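PDB 5YH1: member of s1p family of ribosomal proteins from Pyrococcus furiosus, which probably acts as a nucleic-acid-binding exonuclease of the DHH family, the chain here being its manganese-binding DHH domain. Local coordinates for residues 105-109 and 110-114; 114-117 and 118-121; 140-143 and 144-147. One frame throughout, in Å; residues are numbered along the deposited sequence.

Interaction 1 of 3, residues 105-109 and 110-114; sequences PFYEL and EDVLK
Asp111 OD2 accepts a hydrogen bond from a water that also donates to Glu108 OE2, at 2.7 Å from Asp111 OD2 and 2.6 Å from Glu108 OE2. The hydroxyl of Ser102 is a further hydrogen-bond partner of Asp111 OD2, and Arg61 gives it a weak, long ion pair. The two carboxylate planes stand almost perpendicular, 85° apart. Their oxygens Glu108 OE2 and Asp111 OD2 stay 4.0 Å from each other. Glu108 is the N-cap of helix 109-126. The first turn is closed by Val112 N to Glu108 O at 3.0 Å and by Leu113 N to Leu109 O at 2.8 Å.

The Tyr107 side chain, from just before the cap, runs forward alongside the first turn. Its CG lies anti to the backbone N (chi1 -162°), which carries the ring to Val112. Val112 CB sits over one ring face, a CH-pi contact 4.0 Å from the centroid, while Asp111 CB lies in plane at the edge. Tyr107 OH runs past Val112 CG2 to a hydrogen bond with Asp115 OD2. A phenylalanine here would keep the ring but would probably leave Asp115 OD2 without its phenolic partner. Val112 CG1, the other branch, has Leu109 CD2 beside it. Two acids at the start of a helix probably gain from its dipole, and the shared water and Ser102 probably ease their mutual repulsion.

Interaction 2 of 3, residues 114-117 and 118-121; sequences KDII and FMME
The Phe118 ring has Lys114 CE over one face and the backbone carbon of Ile117 at its edge, near the ring plane. Lys114 CE stands 3.4 Å from Phe118 CE2, over the rim rather than the centre. This is a CH-pi contact, with CE 22° off the ring normal. The lysine chain bends at chi2 (-100°), which turns its aliphatic end onto the ring one helical turn further on. Arg100 of strand 97-102 also touches Phe118, as does Met270 of the second subunit.

These residues form the middle of helix 109-126, which packs against the parallel sheet of the DHH domain. Its turns are closed by ordinary i to i+4 bonds, such as Phe118 N to Lys114 O at 2.9 Å. On the buried side, the selenomethionine Met119 bends back at chi3, bringing CE to 4.1 Å from Asp115 CB and 4.3 Å from Ile116 CG1. Its neighbour Met120, also selenomethionine, sets CG against Ile116 CG2 at 4.3 Å. The carboxylate of Asp115 points elsewhere: it forms salt bridges with Arg61 and Arg100, and OD2 is also held by Tyr107 OH. Glu121 OE2 forms a salt bridge with Arg125, one turn further along the helix.

Interaction 3 of 3, residues 140-143 and 144-147; sequences GTTE and DIPA
Asp144 begins its contact with Thr141 at CB, which rests 3.3 Å from Thr141 O. CG then lies 3.9 Å from Thr141 OG1. At the tip, OD2 accepts two bonds from the same threonine. Thr141 N reaches the anti lone pair of OD2 at 3.1 Å. Thr141 OG1 donates from above the carboxylate plane at 2.9 Å from OD2. The other oxygen, OD1, is hydrogen-bonded to the backbone N of Tyr107, so both carboxylate oxygens of this buried residue have a partner.

The Thr141 hydroxyl is placed between its backbone N and carbonyl carbon (chi1 76°), and this turns it to Asp144. It also receives a weak bond from Glu143 N. Backbone hydrogen bonds add to this: Asp144 N meets Thr141 O at 3.1 Å, and Ile145 N meets Thr142 O at 3.2 Å. Each donor comes from well above the carbonyl plane, as fits the i to i+3 bonds of a 3-10 turn. Further on, a water links Glu143 O with Ala147 N.

The Thr141 N to Asp144 OD2 bond resembles one half of a capping box at a helix start. It lies where the loop from strand 132-136, which carries the manganese ligand Asp137, enters helix 145-152.

Interactions 1 and 2 follow each other on helix 109-126 and share Lys114. The first holds the helix start, with acids and water, and is partly buried. The second is a buried contact in the middle of the helix, where apolar side chains, two of them selenomethionine, are mostly buried and Phe118 is exposed. The hydrogen bond from Tyr107 to Asp115 joins them. Interaction 3, also partly buried, opens the neighbouring helix 145-152 and is more polar, built on one buried carboxylate. It meets interaction 1 through Tyr107 N and Asp144 OD1, 2.7 Å apart, and Ala147 packs on Tyr107. Interactions 2 and 3 do not touch. The second subunit packs against all three, though it reaches just one residue of interaction 3, Pro146.

Interaction 1 of 3, residues 105-109 and 110-114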
ATOM      1  N   PRO A 105      -9.396   7.924  13.324  1.00 26.83           N
ATOM      2  CA  PRO A 105      -9.892   9.025  14.161  1.00 26.78           C
ATOM      3  C   PRO A 105      -8.892   9.472  15.248  1.00 26.94           C
ATOM      4  O   PRO A 105      -9.277  10.074  16.254  1.00 25.41           O
ATOM      5  CB  PRO A 105     -11.156   8.426  14.791  1.00 26.70           C
ATOM      6  CG  PRO A 105     -10.824   6.970  14.929  1.00 26.70           C
ATOM      7  CD  PRO A 105      -9.905   6.616  13.788  1.00 26.49           C
ATOM      8  N   PHE A 106      -7.616   9.171  15.047  1.00 27.31           N
ATOM      9  CA  PHE A 106      -6.570   9.671  15.922  1.00 27.38           C
ATOM     10  C   PHE A 106      -5.263   9.724  15.141  1.00 26.83           C
ATOM     11  O   PHE A 106      -5.172   9.212  14.023  1.00 26.64           O
ATOM     12  CB  PHE A 106      -6.456   8.807  17.187  1.00 28.06           C
ATOM     13  CG  PHE A 106      -5.987   7.399  16.936  1.00 29.59           C
ATOM     14  CD1 PHE A 106      -6.873   6.417  16.516  1.00 30.32           C
ATOM     15  CD2 PHE A 106      -4.660   7.041  17.165  1.00 29.95           C
ATOM     16  CE1 PHE A 106      -6.440   5.114  16.304  1.00 30.76           C
ATOM     17  CE2 PHE A 106      -4.228   5.739  16.958  1.00 29.80           C
ATOM     18  CZ  PHE A 106      -5.117   4.780  16.520  1.00 29.32           C
ATOM     19  N   TYR A 107      -4.268  10.380  15.723  1.00 26.45           N
ATOM     20  CA  TYR A 107      -2.966  10.534  15.095  1.00 26.80           C
ATOM     21  C   TYR A 107      -2.204   9.204  15.240  1.00 27.40           C
ATOM     22  O   TYR A 107      -1.509   8.973  16.222  1.00 28.55           O
ATOM     23  CB  TYR A 107      -2.236  11.714  15.746  1.00 26.03           C
ATOM     24  CG  TYR A 107      -1.066  12.323  14.990  1.00 25.35           C
ATOM     25  CD1 TYR A 107      -0.676  11.872  13.729  1.00 25.51           C
ATOM     26  CD2 TYR A 107      -0.363  13.384  15.544  1.00 25.14           C
ATOM     27  CE1 TYR A 107       0.397  12.452  13.062  1.00 24.89           C
ATOM     28  CE2 TYR A 107       0.698  13.972  14.879  1.00 25.02           C
ATOM     29  CZ  TYR A 107       1.073  13.506  13.639  1.00 24.92           C
ATOM     30  OH  TYR A 107       2.134  14.107  12.988  1.00 25.33           O
ATOM     31  N   GLU A 108      -2.398   8.325  14.263  1.00 27.92           N
ATOM     32  CA  GLU A 108      -1.805   6.981  14.233  1.00 29.80           C
ATOM     33  C   GLU A 108      -0.300   7.011  14.217  1.00 27.10           C
ATOM     34  O   GLU A 108       0.280   7.916  13.630  1.00 26.63           O
ATOM     35  CB  GLU A 108      -2.186   6.275  12.939  1.00 33.14           C
ATOM     36  CG  GLU A 108      -3.460   5.501  12.977  1.00 37.23           C
ATOM     37  CD  GLU A 108      -3.664   4.758  11.677  1.00 39.94           C
ATOM     38  OE1 GLU A 108      -3.745   3.521  11.718  1.00 46.82           O
ATOM     39  OE2 GLU A 108      -3.713   5.409  10.622  1.00 40.16           O
ATOM     40  N   LEU A 109       0.329   5.973  14.764  1.00 26.19           N
ATOM     41  CA  LEU A 109       1.798   5.907  14.771  1.00 26.15           C
ATOM     42  C   LEU A 109       2.373   5.859  13.363  1.00 26.36           C
ATOM     43  O   LEU A 109       3.409   6.466  13.102  1.00 24.77           O
ATOM     44  CB  LEU A 109       2.318   4.733  15.604  1.00 26.06           C
ATOM     45  CG  LEU A 109       2.112   4.846  17.119  1.00 26.02           C
ATOM     46  CD1 LEU A 109       2.841   3.730  17.847  1.00 26.43           C
ATOM     47  CD2 LEU A 109       2.572   6.197  17.643  1.00 26.26           C
ATOM     48  N   GLU A 110       1.692   5.173  12.447  1.00 27.19           N
ATOM     49  CA  GLU A 110       2.159   5.128  11.067  1.00 29.01           C
ATOM     50  C   GLU A 110       2.211   6.535  10.464  1.00 27.05           C
ATOM     51  O   GLU A 110       3.140   6.853   9.722  1.00 25.28           O
ATOM     52  CB  GLU A 110       1.286   4.197  10.214  1.00 33.15           C
ATOM     53  CG  GLU A 110       1.779   4.076   8.777  1.00 39.08           C
ATOM     54  CD  GLU A 110       1.139   2.933   7.991  1.00 44.12           C
ATOM     55  OE1 GLU A 110       0.311   2.182   8.551  1.00 48.32           O
ATOM     56  OE2 GLU A 110       1.476   2.780   6.797  1.00 49.08           O
ATOM     57  N   ASP A 111       1.227   7.377  10.792  1.00 25.72           N
ATOM     58  CA  ASP A 111       1.214   8.763  10.323  1.00 25.53           C
ATOM     59  C   ASP A 111       2.322   9.602  10.946  1.00 24.79           C
ATOM     60  O   ASP A 111       3.055  10.276  10.234  1.00 24.91           O
ATOM     61  CB  ASP A 111      -0.138   9.437  10.602  1.00 26.20           C
ATOM     62  CG  ASP A 111      -1.272   8.849   9.769  1.00 27.54           C
ATOM     63  OD1 ASP A 111      -1.004   8.044   8.862  1.00 27.67           O
ATOM     64  OD2 ASP A 111      -2.444   9.184  10.035  1.00 29.25           O
ATOM     65  N   VAL A 112       2.433   9.589  12.272  1.00 24.26           N
ATOM     66  CA  VAL A 112       3.420  10.446  12.923  1.00 24.26           C
ATOM     67  C   VAL A 112       4.854   9.999  12.597  1.00 23.79           C
ATOM     68  O   VAL A 112       5.754  10.831  12.421  1.00 22.80           O
ATOM     69  CB  VAL A 112       3.192  10.545  14.443  1.00 24.06           C
ATOM     70  CG1 VAL A 112       3.574   9.254  15.156  1.00 24.01           C
ATOM     71  CG2 VAL A 112       3.964  11.725  14.999  1.00 24.43           C
ATOM     72  N   LEU A 113       5.067   8.696  12.472  1.00 24.05           N
ATOM     73  CA  LEU A 113       6.423   8.208  12.181  1.00 24.83           C
ATOM     74  C   LEU A 113       6.846   8.631  10.781  1.00 25.52           C
ATOM     75  O   LEU A 113       7.986   9.026  10.557  1.00 25.14           O
ATOM     76  CB  LEU A 113       6.514   6.692  12.387  1.00 25.04           C
ATOM     77  CG  LEU A 113       6.406   6.295  13.872  1.00 24.70           C
ATOM     78  CD1 LEU A 113       6.267   4.793  14.018  1.00 25.63           C
ATOM     79  CD2 LEU A 113       7.596   6.802  14.672  1.00 24.93           C
ATOM     80  N   LYS A 114       5.907   8.589   9.847  1.00 26.74           N
ATOM     81  CA  LYS A 114       6.155   9.099   8.511  1.00 28.76           C
ATOM     82  C   LYS A 114       6.462  10.615   8.557  1.00 27.41           C
ATOM     83  O   LYS A 114       7.415  11.090   7.937  1.00 26.19           O
ATOM     84  CB  LYS A 114       4.948   8.771   7.626  1.00 31.02           C
ATOM     85  CG  LYS A 114       5.057   9.222   6.183  1.00 34.68           C
ATOM     86  CD  LYS A 114       4.291  10.504   5.945  1.00 38.78           C
ATOM     87  CE  LYS A 114       4.321  10.907   4.479  1.00 42.25           C
ATOM     88  NZ  LYS A 114       3.178  10.315   3.731  1.00 44.90           N
TER
HETATM   89  O   HOH W   1      -4.609   7.637   9.544  1.00 29.78           O

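Interaction 2 of 3, residues 114-117 and 118-121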
ATOM      1  N   LYS A 114       5.907   8.589   9.847  1.00 26.74           N
ATOM      2  CA  LYS A 114       6.155   9.099   8.511  1.00 28.76           C
ATOM      3  C   LYS A 114       6.462  10.615   8.557  1.00 27.41           C
ATOM      4  O   LYS A 114       7.415  11.090   7.937  1.00 26.19           O
ATOM      5  CB  LYS A 114       4.948   8.771   7.626  1.00 31.02           C
ATOM      6  CG  LYS A 114       5.057   9.222   6.183  1.00 34.68           C
ATOM      7  CD  LYS A 114       4.291  10.504   5.945  1.00 38.78           C
ATOM      8  CE  LYS A 114       4.321  10.907   4.479  1.00 42.25           C
ATOM      9  NZ  LYS A 114       3.178  10.315   3.731  1.00 44.90           N
ATOM     10  N   ASP A 115       5.672  11.365   9.315  1.00 25.94           N
ATOM     11  CA  ASP A 115       5.901  12.802   9.456  1.00 25.17           C
ATOM     12  C   ASP A 115       7.308  13.094  10.021  1.00 24.04           C
ATOM     13  O   ASP A 115       8.004  14.001   9.567  1.00 22.81           O
ATOM     14  CB  ASP A 115       4.813  13.426  10.361  1.00 25.83           C
ATOM     15  CG  ASP A 115       3.426  13.422   9.711  1.00 26.29           C
ATOM     16  OD1 ASP A 115       3.340  13.235   8.478  1.00 26.40           O
ATOM     17  OD2 ASP A 115       2.419  13.605  10.434  1.00 27.28           O
ATOM     18  N   ILE A 116       7.728  12.317  11.008  1.00 23.83           N
ATOM     19  CA  ILE A 116       9.047  12.506  11.614  1.00 24.06           C
ATOM     20  C   ILE A 116      10.174  12.139  10.627  1.00 24.09           C
ATOM     21  O   ILE A 116      11.151  12.870  10.487  1.00 24.32           O
ATOM     22  CB  ILE A 116       9.165  11.727  12.947  1.00 24.73           C
ATOM     23  CG1 ILE A 116       8.242  12.364  13.991  1.00 24.79           C
ATOM     24  CG2 ILE A 116      10.609  11.731  13.474  1.00 25.31           C
ATOM     25  CD1 ILE A 116       8.024  11.527  15.239  1.00 24.83           C
ATOM     26  N   ILE A 117      10.035  11.031   9.915  1.00 24.60           N
ATOM     27  CA  ILE A 117      11.076  10.627   8.955  1.00 24.26           C
ATOM     28  C   ILE A 117      11.203  11.673   7.852  1.00 25.43           C
ATOM     29  O   ILE A 117      12.305  12.095   7.513  1.00 26.38           O
ATOM     30  CB  ILE A 117      10.788   9.227   8.374  1.00 24.48           C
ATOM     31  CG1 ILE A 117      10.962   8.176   9.475  1.00 24.58           C
ATOM     32  CG2 ILE A 117      11.694   8.919   7.173  1.00 24.44           C
ATOM     33  CD1 ILE A 117      10.203   6.888   9.241  1.00 25.60           C
ATOM     34  N   PHE A 118      10.072  12.114   7.314  1.00 26.59           N
ATOM     35  CA  PHE A 118      10.058  13.129   6.265  1.00 27.44           C
ATOM     36  C   PHE A 118      10.638  14.456   6.752  1.00 27.09           C
ATOM     37  O   PHE A 118      11.439  15.065   6.056  1.00 26.58           O
ATOM     38  CB  PHE A 118       8.631  13.335   5.727  1.00 29.42           C
ATOM     39  CG  PHE A 118       8.237  12.378   4.626  1.00 33.24           C
ATOM     40  CD1 PHE A 118       8.702  11.060   4.595  1.00 34.45           C
ATOM     41  CD2 PHE A 118       7.373  12.794   3.617  1.00 36.65           C
ATOM     42  CE1 PHE A 118       8.320  10.192   3.574  1.00 36.24           C
ATOM     43  CE2 PHE A 118       6.990  11.927   2.595  1.00 38.84           C
ATOM     44  CZ  PHE A 118       7.469  10.624   2.574  1.00 37.27           C
HETATM   45  N   MSE A 119      10.241  14.911   7.938  1.00 26.79           N
HETATM   46  CA  MSE A 119      10.743  16.205   8.446  1.00 28.23           C
HETATM   47  C   MSE A 119      12.230  16.130   8.750  1.00 28.46           C
HETATM   48  O   MSE A 119      12.951  17.104   8.550  1.00 27.51           O
HETATM   49  CB  MSE A 119       9.935  16.707   9.653  1.00 28.64           C
HETATM   50  CG  MSE A 119      10.323  15.994  10.943  1.00 29.77           C
HETATM   51 SE   MSE A 119       9.307  16.543  12.550  0.95 34.56          SE
HETATM   52  CE  MSE A 119       7.473  16.067  12.014  1.00 34.25           C
HETATM   53  N   MSE A 120      12.704  14.982   9.228  1.00 29.21           N
HETATM   54  CA  MSE A 120      14.127  14.827   9.530  1.00 30.70           C
HETATM   55  C   MSE A 120      14.947  14.793   8.254  1.00 31.41           C
HETATM   56  O   MSE A 120      16.069  15.295   8.222  1.00 30.54           O
HETATM   57  CB  MSE A 120      14.365  13.590  10.396  1.00 32.47           C
HETATM   58  CG  MSE A 120      13.970  13.820  11.852  1.00 34.25           C
HETATM   59 SE   MSE A 120      14.972  15.327  12.648  1.00 41.34          SE
HETATM   60  CE  MSE A 120      16.808  14.671  12.320  1.00 39.12           C
ATOM     61  N   GLU A 121      14.401  14.239   7.177  1.00 31.79           N
ATOM     62  CA  GLU A 121      15.115  14.284   5.898  1.00 33.62           C
ATOM     63  C   GLU A 121      15.275  15.716   5.380  1.00 33.51           C
ATOM     64  O   GLU A 121      16.356  16.100   4.947  1.00 33.78           O
ATOM     65  CB  GLU A 121      14.433  13.434   4.827  1.00 34.09           C
ATOM     66  CG  GLU A 121      15.156  13.550   3.494  1.00 36.49           C
ATOM     67  CD  GLU A 121      14.784  12.477   2.502  1.00 38.42           C
ATOM     68  OE1 GLU A 121      14.495  11.340   2.913  1.00 42.43           O
ATOM     69  OE2 GLU A 121      14.800  12.776   1.299  1.00 40.47           O
TER

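Interaction 3 of 3, residues 140-143 and 144-147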
ATOM      1  N   GLY A 140      -7.262  15.780  19.767  1.00 26.73           N
ATOM      2  CA  GLY A 140      -7.673  16.307  21.066  1.00 27.38           C
ATOM      3  C   GLY A 140      -7.971  15.275  22.139  1.00 27.62           C
ATOM      4  O   GLY A 140      -8.635  15.599  23.123  1.00 27.56           O
ATOM      5  N   THR A 141      -7.495  14.042  21.964  1.00 28.21           N
ATOM      6  CA  THR A 141      -7.777  12.968  22.918  1.00 28.52           C
ATOM      7  C   THR A 141      -6.531  12.255  23.409  1.00 29.78           C
ATOM      8  O   THR A 141      -5.420  12.442  22.895  1.00 28.73           O
ATOM      9  CB  THR A 141      -8.693  11.883  22.325  1.00 29.37           C
ATOM     10  OG1 THR A 141      -7.934  11.056  21.443  1.00 29.31           O
ATOM     11  CG2 THR A 141      -9.908  12.493  21.592  1.00 30.00           C
ATOM     12  N   THR A 142      -6.747  11.407  24.406  1.00 30.30           N
ATOM     13  CA  THR A 142      -5.693  10.608  25.009  1.00 30.76           C
ATOM     14  C   THR A 142      -5.063   9.608  24.015  1.00 31.50           C
ATOM     15  O   THR A 142      -3.881   9.288  24.125  1.00 29.88           O
ATOM     16  CB  THR A 142      -6.245   9.926  26.278  1.00 31.02           C
ATOM     17  OG1 THR A 142      -6.490  10.944  27.264  1.00 31.86           O
ATOM     18  CG2 THR A 142      -5.274   8.887  26.849  1.00 31.13           C
ATOM     19  N   GLU A 143      -5.828   9.172  23.017  1.00 32.87           N
ATOM     20  CA  GLU A 143      -5.309   8.264  21.978  1.00 34.07           C
ATOM     21  C   GLU A 143      -4.250   8.935  21.091  1.00 30.45           C
ATOM     22  O   GLU A 143      -3.529   8.258  20.359  1.00 31.61           O
ATOM     23  CB  GLU A 143      -6.447   7.725  21.099  1.00 37.73           C
ATOM     24  CG  GLU A 143      -7.249   6.591  21.723  1.00 42.74           C
ATOM     25  CD  GLU A 143      -8.018   7.009  22.971  1.00 48.64           C
ATOM     26  OE1 GLU A 143      -7.941   6.278  23.984  1.00 58.16           O
ATOM     27  OE2 GLU A 143      -8.685   8.072  22.957  1.00 50.14           O
ATOM     28  N   ASP A 144      -4.173  10.261  21.149  1.00 27.16           N
ATOM     29  CA  ASP A 144      -3.195  11.013  20.379  1.00 26.14           C
ATOM     30  C   ASP A 144      -1.853  11.206  21.097  1.00 25.43           C
ATOM     31  O   ASP A 144      -0.868  11.585  20.461  1.00 23.00           O
ATOM     32  CB  ASP A 144      -3.784  12.363  19.994  1.00 26.74           C
ATOM     33  CG  ASP A 144      -5.046  12.216  19.157  1.00 27.62           C
ATOM     34  OD1 ASP A 144      -4.917  11.789  17.993  1.00 27.22           O
ATOM     35  OD2 ASP A 144      -6.152  12.501  19.665  1.00 26.52           O
ATOM     36  N   ILE A 145      -1.810  10.926  22.402  1.00 25.35           N
ATOM     37  CA  ILE A 145      -0.613  11.193  23.218  1.00 25.37           C
ATOM     38  C   ILE A 145       0.658  10.440  22.758  1.00 25.06           C
ATOM     39  O   ILE A 145       1.751  11.027  22.700  1.00 25.78           O
ATOM     40  CB  ILE A 145      -0.922  10.957  24.713  1.00 26.11           C
ATOM     41  CG1 ILE A 145      -1.823  12.098  25.213  1.00 26.28           C
ATOM     42  CG2 ILE A 145       0.360  10.889  25.539  1.00 26.61           C
ATOM     43  CD1 ILE A 145      -2.322  11.954  26.636  1.00 26.73           C
ATOM     44  N   PRO A 146       0.533   9.152  22.414  1.00 24.49           N
ATOM     45  CA  PRO A 146       1.722   8.445  21.904  1.00 24.71           C
ATOM     46  C   PRO A 146       2.418   9.161  20.750  1.00 24.83           C
ATOM     47  O   PRO A 146       3.641   9.236  20.723  1.00 24.27           O
ATOM     48  CB  PRO A 146       1.155   7.101  21.458  1.00 24.81           C
ATOM     49  CG  PRO A 146      -0.010   6.877  22.376  1.00 24.42           C
ATOM     50  CD  PRO A 146      -0.602   8.235  22.635  1.00 24.52           C
ATOM     51  N   ALA A 147       1.643   9.706  19.816  1.00 25.45           N
ATOM     52  CA  ALA A 147       2.209  10.488  18.716  1.00 25.14           C
ATOM     53  C   ALA A 147       2.919  11.731  19.224  1.00 24.68           C
ATOM     54  O   ALA A 147       3.987  12.099  18.728  1.00 25.17           O
ATOM     55  CB  ALA A 147       1.115  10.879  17.727  1.00 25.62           C
TER
HETATM   56  O   HOH W   2      -1.084   8.246  18.914  1.00 26.28           O